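Local coordinates for protein CS6 fimbrial subunit B, CS6 fimbrial subunit A (Escherichia coli, PDB 4B9G) that forms, as a pilin, part of the CS6 fimbriae of enterotoxigenic bacteria and probably serves adhesion, here completed by a donor strand fused from the partner subunit, at residues 84-89 / 109-114; 21-26 / 39-44. One frame throughout, in Å; residues are numbered along the deposited sequence.

Contact 1: residues 84-89 / 109-114; sequences IRKDSG and YTFSAI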
# COMPACT_ATOMS: atom_id res chain seq x y z
N ILE A 84 -4.84 -2.20 0.82
CA ILE A 84 -4.43 -1.12 1.71
C ILE A 84 -5.61 -0.64 2.58
O ILE A 84 -6.68 -0.29 2.06
CB ILE A 84 -3.87 0.08 0.89
CG1 ILE A 84 -2.57 -0.35 0.18
CG2 ILE A 84 -3.68 1.31 1.76
CD1 ILE A 84 -1.35 -0.51 1.08
N ARG A 85 -5.39 -0.60 3.89
CA ARG A 85 -6.34 -0.10 4.89
C ARG A 85 -5.75 1.17 5.52
O ARG A 85 -4.56 1.20 5.87
CB ARG A 85 -6.54 -1.16 5.98
CG ARG A 85 -7.58 -0.81 7.01
CD ARG A 85 -7.77 -1.90 8.06
NE ARG A 85 -6.62 -1.95 8.96
CZ ARG A 85 -6.17 -3.04 9.57
NH1 ARG A 85 -6.74 -4.22 9.42
NH2 ARG A 85 -5.10 -2.94 10.34
N LYS A 86 -6.57 2.22 5.66
CA LYS A 86 -6.12 3.40 6.40
C LYS A 86 -6.29 3.16 7.90
O LYS A 86 -7.40 2.83 8.34
CB LYS A 86 -6.92 4.63 5.98
CG LYS A 86 -6.45 5.91 6.67
CD LYS A 86 -7.13 7.19 6.15
CE LYS A 86 -8.63 7.26 6.36
NZ LYS A 86 -8.97 7.37 7.79
N ASP A 87 -5.22 3.35 8.65
CA ASP A 87 -5.24 3.18 10.10
C ASP A 87 -5.20 4.46 10.93
O ASP A 87 -5.48 4.41 12.14
CB ASP A 87 -4.15 2.21 10.55
CG ASP A 87 -4.49 0.76 10.19
OD1 ASP A 87 -5.68 0.44 10.01
OD2 ASP A 87 -3.57 -0.07 10.12
N SER A 88 -4.89 5.60 10.33
CA SER A 88 -5.05 6.88 11.03
C SER A 88 -5.02 8.02 10.03
O SER A 88 -4.47 7.89 8.94
CB SER A 88 -4.00 7.11 12.12
OG SER A 88 -2.74 7.29 11.51
N GLY A 89 -5.60 9.15 10.44
CA GLY A 89 -5.66 10.36 9.64
C GLY A 89 -7.06 10.60 9.09
O GLY A 89 -7.70 9.68 8.59
N TYR A 109 -0.77 10.46 8.40
CA TYR A 109 -1.61 9.34 7.99
C TYR A 109 -0.80 8.05 8.07
O TYR A 109 0.40 8.01 7.77
CB TYR A 109 -2.11 9.53 6.53
CG TYR A 109 -3.14 10.61 6.42
CD1 TYR A 109 -2.80 11.95 6.55
CD2 TYR A 109 -4.50 10.29 6.30
CE1 TYR A 109 -3.76 12.94 6.52
CE2 TYR A 109 -5.47 11.30 6.28
CZ TYR A 109 -5.10 12.62 6.42
OH TYR A 109 -6.04 13.62 6.43
N THR A 110 -1.47 6.98 8.48
CA THR A 110 -0.87 5.66 8.46
C THR A 110 -1.79 4.70 7.74
O THR A 110 -3.01 4.84 7.77
CB THR A 110 -0.53 5.12 9.86
OG1 THR A 110 -1.74 4.94 10.59
CG2 THR A 110 0.43 6.06 10.59
N PHE A 111 -1.18 3.72 7.07
CA PHE A 111 -1.88 2.70 6.31
C PHE A 111 -1.19 1.36 6.55
O PHE A 111 -0.00 1.32 6.92
CB PHE A 111 -1.86 3.00 4.80
CG PHE A 111 -2.43 4.36 4.42
CD1 PHE A 111 -1.65 5.51 4.50
CD2 PHE A 111 -3.74 4.48 3.94
CE1 PHE A 111 -2.16 6.73 4.14
CE2 PHE A 111 -4.26 5.71 3.58
CZ PHE A 111 -3.47 6.84 3.67
N SER A 112 -1.85 0.26 6.35
CA SER A 112 -1.43 -1.07 6.46
C SER A 112 -1.77 -1.89 5.20
O SER A 112 -2.86 -1.74 4.64
CB SER A 112 -1.94 -1.72 7.74
OG SER A 112 -3.26 -1.65 7.68
N ALA A 113 -0.85 -2.75 4.78
CA ALA A 113 -1.08 -3.76 3.75
C ALA A 113 -1.60 -5.02 4.42
O ALA A 113 -0.89 -5.61 5.25
CB ALA A 113 0.23 -4.05 3.01
N ILE A 114 -2.81 -5.42 4.08
CA ILE A 114 -3.53 -6.49 4.77
C ILE A 114 -3.63 -7.74 3.88
O ILE A 114 -4.20 -7.69 2.78
CB ILE A 114 -4.95 -6.04 5.16
CG1 ILE A 114 -4.89 -4.76 6.01
CG2 ILE A 114 -5.69 -7.16 5.88
CD1 ILE A 114 -4.04 -4.88 7.25
O HOH W 1 -0.69 1.42 9.84
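Arg85 and Ser112 form a hydrogen-bonded antiparallel pair where strands 79-88 and 108-119 meet, and a classic beta bulge follows, Asp87 and Ser88 both facing Thr110. Thr110 O takes both amides from the same face of its carbonyl plane, Asp87 N at 2.8 Å and Ser88 N at 3.3 Å. On the Arg85 face, the arginine bends at chi3 (72°) and grips Asp87 side-on: NE lies 2.8 Å from Asp87 OD1, on its syn lone pair, while NH2 reaches OD2. Ser112 OG donates to Asp87 OD2 at 2.9 Å from the face opposite Arg85 NH2, so three bonds fix the acid's rotation. Ile114 CD1 covers one face of the guanidinium, 3.5 Å from Arg85 NH1. On the other face, Ile84 CG2 touches Phe111 CD2, and Lys86 CB lies against CE2 of the same ring. Ile84 and Phe111 are buried; Phe101 also packs on Phe111, while the Lys86 chain runs off to Gly89 O. Gly89 lays its CA over the Tyr109 ring, 3.8 Å from the centroid, with backbone angles suited to glycine; the Tyr109 hydroxyl is held by Ala90 O and Lys104 N. Beside the bulge, Ser88 OG and Thr110 OG1 share a hydrogen bond of 2.7 Å.

Contact 2: residues 21-26 / 39-44; sequences VRIIPV and YTVEMT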
# COMPACT_ATOMS: atom_id res chain seq x y z
N VAL A 21 6.87 10.14 2.70
CA VAL A 21 6.40 8.79 2.88
C VAL A 21 7.50 7.85 3.33
O VAL A 21 8.62 7.91 2.82
CB VAL A 21 5.78 8.24 1.57
CG1 VAL A 21 5.26 6.90 1.71
CG2 VAL A 21 4.80 9.16 1.01
N ARG A 22 7.19 6.97 4.28
CA ARG A 22 8.08 5.88 4.66
C ARG A 22 7.29 4.56 4.66
O ARG A 22 6.10 4.51 5.01
CB ARG A 22 8.67 6.16 6.06
CG ARG A 22 9.27 5.05 6.83
CD ARG A 22 9.94 5.63 8.03
NE ARG A 22 9.23 5.67 9.32
CZ ARG A 22 9.42 4.80 10.30
NH1 ARG A 22 10.20 3.73 10.14
NH2 ARG A 22 8.83 5.01 11.47
N ILE A 23 7.98 3.48 4.32
CA ILE A 23 7.47 2.11 4.31
C ILE A 23 8.18 1.32 5.41
O ILE A 23 9.41 1.44 5.59
CB ILE A 23 7.79 1.42 2.98
CG1 ILE A 23 7.37 2.28 1.78
CG2 ILE A 23 7.21 -0.00 2.98
CD1 ILE A 23 5.89 2.56 1.68
N ILE A 24 7.41 0.52 6.15
CA ILE A 24 7.93 -0.30 7.24
C ILE A 24 7.52 -1.76 7.01
O ILE A 24 6.36 -2.14 7.24
CB ILE A 24 7.41 0.15 8.63
CG1 ILE A 24 7.50 1.67 8.80
CG2 ILE A 24 8.18 -0.57 9.73
CD1 ILE A 24 6.96 2.19 10.12
N PRO A 25 8.43 -2.61 6.49
CA PRO A 25 8.09 -4.04 6.31
C PRO A 25 7.81 -4.73 7.63
O PRO A 25 8.41 -4.38 8.64
CB PRO A 25 9.35 -4.62 5.65
CG PRO A 25 9.97 -3.41 4.96
CD PRO A 25 9.75 -2.28 5.92
N VAL A 26 6.94 -5.74 7.58
CA VAL A 26 6.74 -6.66 8.69
C VAL A 26 7.45 -7.97 8.34
O VAL A 26 7.40 -8.45 7.20
CB VAL A 26 5.25 -6.90 9.00
CG1 VAL A 26 5.05 -7.87 10.16
CG2 VAL A 26 4.55 -5.57 9.31
N TYR A 39 3.12 -4.93 5.60
CA TYR A 39 3.95 -3.74 5.75
C TYR A 39 3.02 -2.61 6.17
O TYR A 39 1.79 -2.72 6.03
CB TYR A 39 4.76 -3.42 4.49
CG TYR A 39 3.99 -3.01 3.25
CD1 TYR A 39 3.58 -1.70 3.07
CD2 TYR A 39 3.72 -3.92 2.24
CE1 TYR A 39 2.92 -1.30 1.91
CE2 TYR A 39 3.05 -3.54 1.07
CZ TYR A 39 2.67 -2.22 0.90
OH TYR A 39 2.04 -1.77 -0.24
N THR A 40 3.61 -1.52 6.66
CA THR A 40 2.83 -0.33 6.96
C THR A 40 3.46 0.87 6.23
O THR A 40 4.61 0.80 5.73
CB THR A 40 2.71 -0.13 8.43
OG1 THR A 40 1.93 -1.11 9.11
CG2 THR A 40 3.90 0.22 9.04
N VAL A 41 2.68 1.93 6.14
CA VAL A 41 3.04 3.15 5.43
C VAL A 41 2.73 4.32 6.36
O VAL A 41 1.63 4.38 6.95
CB VAL A 41 2.20 3.31 4.14
CG1 VAL A 41 2.64 4.56 3.36
CG2 VAL A 41 2.28 2.05 3.29
N GLU A 42 3.67 5.26 6.49
CA GLU A 42 3.45 6.47 7.28
C GLU A 42 3.79 7.67 6.42
O GLU A 42 4.78 7.66 5.69
CB GLU A 42 4.28 6.45 8.57
CG GLU A 42 4.01 5.18 9.40
CD GLU A 42 4.46 5.24 10.85
OE1 GLU A 42 5.23 6.13 11.22
OE2 GLU A 42 4.04 4.37 11.63
N MET A 43 2.97 8.72 6.50
CA MET A 43 3.22 9.94 5.74
C MET A 43 2.68 11.17 6.46
O MET A 43 1.71 11.09 7.19
CB MET A 43 2.63 9.88 4.34
CG MET A 43 1.09 9.84 4.30
SD MET A 43 0.35 9.71 2.61
CE MET A 43 0.79 8.05 2.10
N THR A 44 3.31 12.31 6.27
CA THR A 44 2.68 13.57 6.71
C THR A 44 2.40 14.36 5.44
O THR A 44 3.19 14.42 4.56
CB THR A 44 3.51 14.41 7.74
OG1 THR A 44 3.66 13.66 8.95
CG2 THR A 44 2.83 15.73 8.10
O HOH W 2 7.19 7.45 10.22
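Arg22 and Glu42, like Ile24 and Thr40, are hydrogen-bonded pairs of the antiparallel beta hairpin made by strands 21-28 and 37-44. Each pair closes with two backbone bonds, such as Ile24 N to Thr40 O at 2.8 Å, and the register runs without a shift from Val21-Met43 to Pro25-Tyr39. The apolar contacts on the Ile23 face follow one another along the strands: Val21 CG1 meets Val41 CG1 at 3.9 Å, Ile23 CD1 meets Val41 CG2, and Ile23 CG2 lies 4.0 Å from Tyr39 CD1. With chi1 at 66° the Tyr39 ring lies alongside Ile23, and its hydroxyl bonds to Tyr82 OH; Val156, in the CssA donor strand fused at the C-terminal end, packs on both Ile23 and Tyr39. On the other face, Thr40 CG2 touches Ile24 CB at 3.5 Å, and Ile24 CD1 covers a face of the Arg22 guanidinium. Alongside, Arg22 NH2 and Glu42 OE1 make a long salt bridge of 3.8 Å, their planes 76° apart. A water in the guanidinium plane accepts from Arg22 NE at 2.9 Å and donates to Glu42 OE1 at 2.6 Å. Tyr39, Val41 and Met43 are thus buried, and the Arg22-Glu42 pair is probably coupled mainly through the water.

Along the chain, both strands of contact 2 precede those of contact 1, yet the two are side by side in one sheet, their centres about 9 Å apart. Strands 37-44 and 108-119 are antiparallel neighbours, joined by probable hydrogen bonds from Tyr109 N to Met43 O and from Val41 N to Phe111 O, so the strand order across this part is 21-28, 37-44, 108-119, 79-88. Met43 packs on Phe111, carrying the apolar face of one contact into that of the other. Both contacts lie in the CssB part of the fusion; strand 21-28 pairs in parallel with strand 145-160, which carries the fused CssA donor segment, so contact 2 adjoins the strand that complements the CssB fold in this construct.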